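Local coordinates for Keto/oxoacid ferredoxin oxidoreductase, gamma subunit (PDB 3ON3), which probably serves as the gamma subunit of an enzyme that oxidises 2-oxoacids and passes the electrons to ferredoxin, at residues B[138-143]-B[173-178]. Sequence-based numbering, arbitrary orientation.
Sequences AMVALT and MGFEKA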
loop_
_atom_site.group_PDB
_atom_site.type_symbol
_atom_site.label_atom_id
_atom_site.label_comp_id
_atom_site.label_asym_id
_atom_site.label_seq_id
_atom_site.Cartn_x
_atom_site.Cartn_y
_atom_site.Cartn_z
ATOM N N ALA B 138 9.302 -15.791 4.342
ATOM C CA ALA B 138 10.759 -15.911 4.310
ATOM C C ALA B 138 11.430 -14.713 4.981
ATOM O O ALA B 138 12.364 -14.891 5.760
ATOM C CB ALA B 138 11.252 -16.088 2.897
HETATM N N MSE B 139 10.940 -13.507 4.688
HETATM C CA MSE B 139 11.526 -12.270 5.203
HETATM C C MSE B 139 11.382 -12.157 6.712
HETATM O O MSE B 139 12.238 -11.578 7.378
HETATM C CB MSE B 139 10.858 -11.038 4.569
HETATM C CG MSE B 139 11.651 -10.388 3.481
HETATM SE SE MSE B 139 13.497 -9.895 3.953
HETATM C CE MSE B 139 14.158 -10.411 2.225
ATOM N N VAL B 140 10.270 -12.666 7.232
ATOM C CA VAL B 140 10.015 -12.676 8.677
ATOM C C VAL B 140 10.991 -13.636 9.350
ATOM O O VAL B 140 11.627 -13.281 10.341
ATOM C CB VAL B 140 8.529 -13.051 8.995
ATOM C CG1 VAL B 140 8.292 -13.269 10.504
ATOM C CG2 VAL B 140 7.558 -11.972 8.427
ATOM N N ALA B 141 11.096 -14.851 8.810
ATOM C CA ALA B 141 12.080 -15.826 9.292
ATOM C C ALA B 141 13.492 -15.233 9.371
ATOM O O ALA B 141 14.128 -15.293 10.426
ATOM C CB ALA B 141 12.083 -17.083 8.429
ATOM N N LEU B 142 13.955 -14.622 8.278
ATOM C CA LEU B 142 15.339 -14.123 8.195
ATOM C C LEU B 142 15.663 -12.866 9.014
ATOM O O LEU B 142 16.760 -12.735 9.520
ATOM C CB LEU B 142 15.762 -13.900 6.733
ATOM C CG LEU B 142 15.758 -15.106 5.794
ATOM C CD1 LEU B 142 15.965 -14.659 4.361
ATOM C CD2 LEU B 142 16.821 -16.167 6.201
ATOM N N THR B 143 14.723 -11.939 9.151
ATOM C CA THR B 143 15.029 -10.674 9.824
ATOM C C THR B 143 14.727 -10.704 11.313
ATOM O O THR B 143 15.385 -10.028 12.106
ATOM C CB THR B 143 14.250 -9.500 9.197
ATOM O OG1 THR B 143 12.837 -9.752 9.290
ATOM C CG2 THR B 143 14.641 -9.321 7.739
HETATM N N MSE B 173 5.342 -21.976 4.522
HETATM C CA MSE B 173 6.370 -22.524 3.651
HETATM C C MSE B 173 7.498 -21.556 3.333
HETATM O O MSE B 173 8.667 -21.961 3.274
HETATM C CB MSE B 173 5.762 -23.054 2.361
HETATM C CG MSE B 173 4.803 -24.211 2.579
HETATM SE SE MSE B 173 4.576 -25.287 0.964
HETATM C CE MSE B 173 6.354 -26.101 0.914
ATOM N N GLY B 174 7.158 -20.293 3.088
ATOM C CA GLY B 174 8.184 -19.283 2.906
ATOM C C GLY B 174 9.090 -19.286 4.139
ATOM O O GLY B 174 10.334 -19.305 4.059
ATOM N N PHE B 175 8.434 -19.260 5.291
ATOM C CA PHE B 175 9.070 -19.263 6.596
ATOM C C PHE B 175 10.005 -20.452 6.750
ATOM O O PHE B 175 11.172 -20.289 7.095
ATOM C CB PHE B 175 7.984 -19.316 7.674
ATOM C CG PHE B 175 8.486 -19.135 9.072
ATOM C CD1 PHE B 175 8.630 -17.859 9.609
ATOM C CD2 PHE B 175 8.746 -20.238 9.876
ATOM C CE1 PHE B 175 9.052 -17.683 10.910
ATOM C CE2 PHE B 175 9.165 -20.072 11.194
ATOM C CZ PHE B 175 9.317 -18.796 11.712
ATOM N N GLU B 176 9.494 -21.646 6.475
ATOM C CA GLU B 176 10.271 -22.867 6.657
ATOM C C GLU B 176 11.490 -22.905 5.728
ATOM O O GLU B 176 12.608 -23.155 6.179
ATOM C CB GLU B 176 9.424 -24.101 6.375
ATOM C CG GLU B 176 8.235 -24.303 7.272
ATOM C CD GLU B 176 7.373 -25.445 6.806
ATOM O OE1 GLU B 176 7.494 -25.839 5.626
ATOM O OE2 GLU B 176 6.570 -25.942 7.612
ATOM N N LYS B 177 11.254 -22.682 4.437
ATOM C CA LYS B 177 12.301 -22.818 3.417
ATOM C C LYS B 177 13.428 -21.798 3.568
ATOM O O LYS B 177 14.588 -22.132 3.364
ATOM C CB LYS B 177 11.726 -22.744 2.005
ATOM C CG LYS B 177 10.829 -23.904 1.617
ATOM C CD LYS B 177 10.606 -23.893 0.116
ATOM C CE LYS B 177 9.670 -24.984 -0.336
ATOM N NZ LYS B 177 9.814 -25.212 -1.805
ATOM N N ALA B 178 13.097 -20.563 3.926
ATOM C CA ALA B 178 14.142 -19.583 4.208
ATOM C C ALA B 178 15.085 -20.055 5.323
ATOM O O ALA B 178 16.301 -19.894 5.226
ATOM C CB ALA B 178 13.544 -18.251 4.572
#
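A chi1 of -172° turns the Phe-175 ring away from its own backbone N and beside its carbonyl carbon, taking it to helix 131-143, where the methyl of Ala-141 lies obliquely against the ring. Ala-141 CB sits 4.2 Å from the Phe-175 ring centroid, an off-centre CH-pi contact, and also 3.6 Å from Phe-175 O. Val-140 CG1 approaches the ring edge at CE1 more loosely. Leu-142, its CG anti to the carbonyl carbon (chi1 -61°), brings CG to 4.0 Å from Ala-178 CB, while CD2 lies near the carbonyl oxygen of Ala-178. Gly-174, lacking a side chain, lets Ala-138 CA come within 3.4 Å of Gly-174 O in a CA-H...O contact, and the methyls of Ala-138 and Ala-178 meet at 3.6 Å between their CB atoms. No hydrogen bond links the segments, whose axes approach to 7.4 Å and cross at -43°, a close helix-helix crossing. Lys-148 adds a cation-pi contact to Phe-175. The pair packs against the mixed sheet: Ala-138 and Leu-142 rest on strands 93-98 and 111-115, and Ala-178 touches Phe-115. A Lys-177 salt bridge to Asp-124 ties helix 164-181 to helix 117-125.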